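Local coordinates for putative Fe-S biosynthesis protein (Lactobacillus acidophilus, PDB 2QGO) that probably takes part in iron-sulphur cluster biosynthesis, though its exact role is not established, at residues L4-R18 against N87-L99. Residues are numbered along the deposited sequence; the frame is centred on the assembly and turned at random.
Sequences LNIKFTDNAVDYLKR and NMVMDYNAGSLSL
Y15 and Y92 stack ring on ring. The stack is offset, with centroids 3.9 Å apart and planes at 9°. Y15 CD1 sits 3.4 Å from Y92 CZ, and Y15 CB lies over the same ring in a CH-pi contact. Both rings swing out with CG anti to the backbone N (chi1 177° in Y15, -173° in Y92), which brings them together from helix 10-18 and strand 88-93. L97 CG packs against Y15 CE2 at 3.9 Å. An alanine in place of Y92 would probably leave one face of the Y15 ring without its partner and let that ring turn more freely. Strand 6-8 is an edge strand of the mixed sheet and runs parallel to strand 88-93. K7 N donates to M88 O, M90 N to K7 O and T9 N to M90 O. On the face with I6 and F8, F8 CD2 lies 3.7 Å from M90 CB, the two side chains pointing the same way. T9 is the N-cap of the helix. Its OG1 accepts from A12 N and donates to D91 OD1 at 2.6 Å, on the anti side of the carboxylate. D91 OD1 also takes a weak bond from Y92 N.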
loop_
_atom_site.group_PDB
_atom_site.type_symbol
_atom_site.label_atom_id
_atom_site.label_comp_id
_atom_site.label_asym_id
_atom_site.label_seq_id
_atom_site.Cartn_x
_atom_site.Cartn_y
_atom_site.Cartn_z
ATOM N N LEU A 4 -11.971 -7.537 3.025
ATOM C CA LEU A 4 -11.170 -6.277 3.107
ATOM C C LEU A 4 -11.674 -5.258 2.106
ATOM O O LEU A 4 -11.878 -5.570 0.935
ATOM C CB LEU A 4 -9.694 -6.525 2.773
ATOM C CG LEU A 4 -8.769 -7.490 3.504
ATOM C CD1 LEU A 4 -8.638 -7.093 4.956
ATOM C CD2 LEU A 4 -9.310 -8.895 3.362
ATOM N N ASN A 5 -11.867 -4.031 2.556
ATOM C CA ASN A 5 -12.285 -2.989 1.640
ATOM C C ASN A 5 -11.569 -1.723 2.079
ATOM O O ASN A 5 -11.179 -1.584 3.245
ATOM C CB ASN A 5 -13.806 -2.807 1.650
ATOM C CG ASN A 5 -14.301 -2.144 2.903
ATOM O OD1 ASN A 5 -14.442 -2.783 3.950
ATOM N ND2 ASN A 5 -14.551 -0.840 2.815
ATOM N N ILE A 6 -11.377 -0.805 1.146
ATOM C CA ILE A 6 -10.669 0.419 1.465
ATOM C C ILE A 6 -11.188 1.594 0.666
ATOM O O ILE A 6 -11.701 1.429 -0.436
ATOM C CB ILE A 6 -9.153 0.251 1.176
ATOM C CG1 ILE A 6 -8.365 1.423 1.760
ATOM C CG2 ILE A 6 -8.910 0.165 -0.339
ATOM C CD1 ILE A 6 -6.852 1.249 1.658
ATOM N N LYS A 7 -11.046 2.783 1.228
ATOM C CA LYS A 7 -11.467 4.000 0.545
ATOM C C LYS A 7 -10.336 5.014 0.668
ATOM O O LYS A 7 -9.664 5.076 1.704
ATOM C CB LYS A 7 -12.755 4.567 1.171
ATOM C CG LYS A 7 -13.326 5.748 0.391
ATOM C CD LYS A 7 -14.780 6.032 0.754
ATOM C CE LYS A 7 -15.442 6.954 -0.288
ATOM N NZ LYS A 7 -16.887 7.214 0.025
ATOM N N PHE A 8 -10.111 5.784 -0.396
ATOM C CA PHE A 8 -9.069 6.808 -0.399
ATOM C C PHE A 8 -9.749 8.173 -0.400
ATOM O O PHE A 8 -10.586 8.447 -1.261
ATOM C CB PHE A 8 -8.190 6.716 -1.651
ATOM C CG PHE A 8 -7.506 5.389 -1.836
ATOM C CD1 PHE A 8 -8.189 4.308 -2.382
ATOM C CD2 PHE A 8 -6.168 5.224 -1.480
ATOM C CE1 PHE A 8 -7.549 3.074 -2.576
ATOM C CE2 PHE A 8 -5.516 3.993 -1.670
ATOM C CZ PHE A 8 -6.213 2.922 -2.220
ATOM N N THR A 9 -9.396 9.029 0.554
ATOM C CA THR A 9 -9.987 10.360 0.613
ATOM C C THR A 9 -9.544 11.168 -0.610
ATOM O O THR A 9 -8.652 10.748 -1.353
ATOM C CB THR A 9 -9.550 11.122 1.890
ATOM O OG1 THR A 9 -8.145 11.410 1.826
ATOM C CG2 THR A 9 -9.842 10.290 3.129
ATOM N N ASP A 10 -10.163 12.325 -0.821
ATOM C CA ASP A 10 -9.800 13.159 -1.957
ATOM C C ASP A 10 -8.326 13.547 -1.925
ATOM O O ASP A 10 -7.653 13.545 -2.954
ATOM C CB ASP A 10 -10.663 14.429 -2.007
ATOM C CG ASP A 10 -12.104 14.140 -2.399
ATOM O OD1 ASP A 10 -12.329 13.238 -3.245
ATOM O OD2 ASP A 10 -13.016 14.821 -1.874
ATOM N N ASN A 11 -7.827 13.886 -0.743
ATOM C CA ASN A 11 -6.432 14.283 -0.598
ATOM C C ASN A 11 -5.474 13.122 -0.856
ATOM O O ASN A 11 -4.379 13.326 -1.384
ATOM C CB ASN A 11 -6.202 14.886 0.792
ATOM C CG ASN A 11 -6.952 16.201 0.985
ATOM O OD1 ASN A 11 -7.669 16.655 0.091
ATOM N ND2 ASN A 11 -6.790 16.814 2.151
ATOM N N ALA A 12 -5.878 11.904 -0.491
ATOM C CA ALA A 12 -5.037 10.738 -0.732
ATOM C C ALA A 12 -4.994 10.479 -2.239
ATOM O O ALA A 12 -3.930 10.228 -2.808
ATOM C CB ALA A 12 -5.589 9.518 -0.003
ATOM N N VAL A 13 -6.158 10.553 -2.884
ATOM C CA VAL A 13 -6.250 10.340 -4.327
ATOM C C VAL A 13 -5.400 11.366 -5.084
ATOM O O VAL A 13 -4.641 11.014 -5.991
ATOM C CB VAL A 13 -7.717 10.448 -4.815
ATOM C CG1 VAL A 13 -7.760 10.570 -6.338
ATOM C CG2 VAL A 13 -8.501 9.230 -4.360
ATOM N N ASP A 14 -5.534 12.637 -4.715
ATOM C CA ASP A 14 -4.758 13.689 -5.363
ATOM C C ASP A 14 -3.274 13.405 -5.223
ATOM O O ASP A 14 -2.520 13.494 -6.191
ATOM C CB ASP A 14 -5.056 15.051 -4.746
ATOM C CG ASP A 14 -6.357 15.632 -5.233
ATOM O OD1 ASP A 14 -6.919 15.110 -6.228
ATOM O OD2 ASP A 14 -6.818 16.621 -4.622
ATOM N N TYR A 15 -2.863 13.056 -4.010
ATOM C CA TYR A 15 -1.463 12.762 -3.749
ATOM C C TYR A 15 -0.964 11.597 -4.616
ATOM O O TYR A 15 0.052 11.711 -5.301
ATOM C CB TYR A 15 -1.267 12.451 -2.260
ATOM C CG TYR A 15 0.148 12.054 -1.905
ATOM C CD1 TYR A 15 1.181 12.987 -1.905
ATOM C CD2 TYR A 15 0.459 10.727 -1.609
ATOM C CE1 TYR A 15 2.504 12.603 -1.618
ATOM C CE2 TYR A 15 1.767 10.332 -1.326
ATOM C CZ TYR A 15 2.787 11.275 -1.333
ATOM O OH TYR A 15 4.078 10.868 -1.075
ATOM N N LEU A 16 -1.677 10.477 -4.584
ATOM C CA LEU A 16 -1.277 9.321 -5.383
ATOM C C LEU A 16 -1.119 9.731 -6.845
ATOM O O LEU A 16 -0.241 9.227 -7.548
ATOM C CB LEU A 16 -2.304 8.194 -5.241
ATOM C CG LEU A 16 -2.423 7.655 -3.804
ATOM C CD1 LEU A 16 -3.535 6.620 -3.709
ATOM C CD2 LEU A 16 -1.102 7.051 -3.379
ATOM N N LYS A 17 -1.975 10.654 -7.284
ATOM C CA LYS A 17 -1.934 11.180 -8.645
ATOM C C LYS A 17 -0.673 12.018 -8.882
ATOM O O LYS A 17 -0.014 11.870 -9.913
ATOM C CB LYS A 17 -3.165 12.043 -8.919
ATOM C CG LYS A 17 -4.374 11.289 -9.442
ATOM C CD LYS A 17 -5.598 12.219 -9.526
ATOM C CE LYS A 17 -6.810 11.482 -10.061
ATOM N NZ LYS A 17 -8.099 12.242 -9.895
ATOM N N ARG A 18 -0.349 12.906 -7.941
ATOM C CA ARG A 18 0.848 13.744 -8.063
ATOM C C ARG A 18 2.088 12.866 -8.145
ATOM O O ARG A 18 3.110 13.269 -8.690
ATOM C CB ARG A 18 1.009 14.668 -6.852
ATOM C CG ARG A 18 -0.112 15.665 -6.647
ATOM C CD ARG A 18 0.234 16.639 -5.515
ATOM N NE ARG A 18 -0.918 16.903 -4.659
ATOM C CZ ARG A 18 -1.072 16.401 -3.438
ATOM N NH1 ARG A 18 -0.147 15.611 -2.917
ATOM N NH2 ARG A 18 -2.159 16.676 -2.735
ATOM N N ASN A 87 -13.006 -1.925 6.826
ATOM C CA ASN A 87 -13.369 -0.604 6.314
ATOM C C ASN A 87 -12.216 0.385 6.448
ATOM O O ASN A 87 -12.318 1.394 7.148
ATOM C CB ASN A 87 -14.604 -0.077 7.054
ATOM C CG ASN A 87 -15.807 -0.991 6.903
ATOM O OD1 ASN A 87 -16.470 -1.338 7.887
ATOM N ND2 ASN A 87 -16.093 -1.389 5.671
ATOM N N MET A 88 -11.118 0.094 5.760
ATOM C CA MET A 88 -9.952 0.954 5.810
ATOM C C MET A 88 -10.101 2.233 5.007
ATOM O O MET A 88 -10.804 2.293 4.001
ATOM C CB MET A 88 -8.710 0.208 5.327
ATOM C CG MET A 88 -8.290 -0.931 6.239
ATOM S SD MET A 88 -6.847 -1.822 5.619
ATOM C CE MET A 88 -7.631 -2.812 4.361
ATOM N N VAL A 89 -9.417 3.259 5.480
ATOM C CA VAL A 89 -9.411 4.550 4.839
ATOM C C VAL A 89 -7.963 5.014 4.746
ATOM O O VAL A 89 -7.217 4.944 5.725
ATOM C CB VAL A 89 -10.213 5.588 5.659
ATOM C CG1 VAL A 89 -9.997 6.985 5.084
ATOM C CG2 VAL A 89 -11.698 5.234 5.650
ATOM N N MET A 90 -7.559 5.450 3.559
ATOM C CA MET A 90 -6.212 5.975 3.370
ATOM C C MET A 90 -6.393 7.483 3.184
ATOM O O MET A 90 -7.164 7.930 2.346
ATOM C CB MET A 90 -5.537 5.362 2.133
ATOM C CG MET A 90 -4.046 5.734 1.977
ATOM S SD MET A 90 -2.936 4.930 3.187
ATOM C CE MET A 90 -2.751 3.262 2.418
ATOM N N ASP A 91 -5.690 8.264 3.991
ATOM C CA ASP A 91 -5.788 9.714 3.911
ATOM C C ASP A 91 -4.401 10.322 3.739
ATOM O O ASP A 91 -3.391 9.627 3.859
ATOM C CB ASP A 91 -6.457 10.248 5.179
ATOM C CG ASP A 91 -6.732 11.731 5.117
ATOM O OD1 ASP A 91 -6.969 12.258 4.008
ATOM O OD2 ASP A 91 -6.729 12.377 6.188
ATOM N N TYR A 92 -4.359 11.615 3.446
ATOM C CA TYR A 92 -3.101 12.320 3.263
ATOM C C TYR A 92 -3.216 13.716 3.870
ATOM O O TYR A 92 -4.117 14.469 3.523
ATOM C CB TYR A 92 -2.754 12.450 1.771
ATOM C CG TYR A 92 -1.373 13.031 1.541
ATOM C CD1 TYR A 92 -0.236 12.245 1.697
ATOM C CD2 TYR A 92 -1.199 14.387 1.255
ATOM C CE1 TYR A 92 1.051 12.791 1.582
ATOM C CE2 TYR A 92 0.091 14.946 1.139
ATOM C CZ TYR A 92 1.207 14.141 1.305
ATOM O OH TYR A 92 2.477 14.670 1.207
ATOM N N ASN A 93 -2.312 14.050 4.782
ATOM C CA ASN A 93 -2.305 15.371 5.421
ATOM C C ASN A 93 -1.047 15.490 6.272
ATOM O O ASN A 93 -0.480 14.482 6.687
ATOM C CB ASN A 93 -3.578 15.589 6.268
ATOM C CG ASN A 93 -3.716 14.596 7.407
ATOM O OD1 ASN A 93 -3.218 14.820 8.517
ATOM N ND2 ASN A 93 -4.398 13.484 7.137
ATOM N N ALA A 94 -0.595 16.714 6.522
ATOM C CA ALA A 94 0.626 16.893 7.302
ATOM C C ALA A 94 1.797 16.255 6.537
ATOM O O ALA A 94 2.771 15.795 7.141
ATOM C CB ALA A 94 0.473 16.232 8.666
ATOM N N GLY A 95 1.675 16.219 5.212
ATOM C CA GLY A 95 2.708 15.645 4.366
ATOM C C GLY A 95 2.884 14.138 4.445
ATOM O O GLY A 95 3.923 13.615 4.032
ATOM N N SER A 96 1.892 13.420 4.958
ATOM C CA SER A 96 2.031 11.973 5.052
ATOM C C SER A 96 0.770 11.167 4.761
ATOM O O SER A 96 -0.348 11.626 4.982
ATOM C CB SER A 96 2.558 11.605 6.439
ATOM O OG SER A 96 1.761 12.208 7.453
ATOM N N LEU A 97 0.968 9.959 4.246
ATOM C CA LEU A 97 -0.137 9.049 3.963
ATOM C C LEU A 97 -0.456 8.392 5.294
ATOM O O LEU A 97 0.450 7.998 6.021
ATOM C CB LEU A 97 0.283 7.964 2.967
ATOM C CG LEU A 97 0.080 8.175 1.464
ATOM C CD1 LEU A 97 0.623 6.965 0.717
ATOM C CD2 LEU A 97 -1.407 8.367 1.158
ATOM N N SER A 98 -1.735 8.278 5.620
ATOM C CA SER A 98 -2.132 7.652 6.870
ATOM C C SER A 98 -3.209 6.609 6.599
ATOM O O SER A 98 -4.132 6.843 5.814
ATOM C CB SER A 98 -2.672 8.701 7.835
ATOM O OG SER A 98 -3.888 9.243 7.344
ATOM N N LEU A 99 -3.082 5.459 7.249
ATOM C CA LEU A 99 -4.031 4.368 7.095
ATOM C C LEU A 99 -4.780 4.130 8.403
ATOM O O LEU A 99 -4.179 4.103 9.474
ATOM C CB LEU A 99 -3.301 3.091 6.687
ATOM C CG LEU A 99 -4.181 1.845 6.541
ATOM C CD1 LEU A 99 -5.074 1.973 5.297
ATOM C CD2 LEU A 99 -3.298 0.617 6.449
#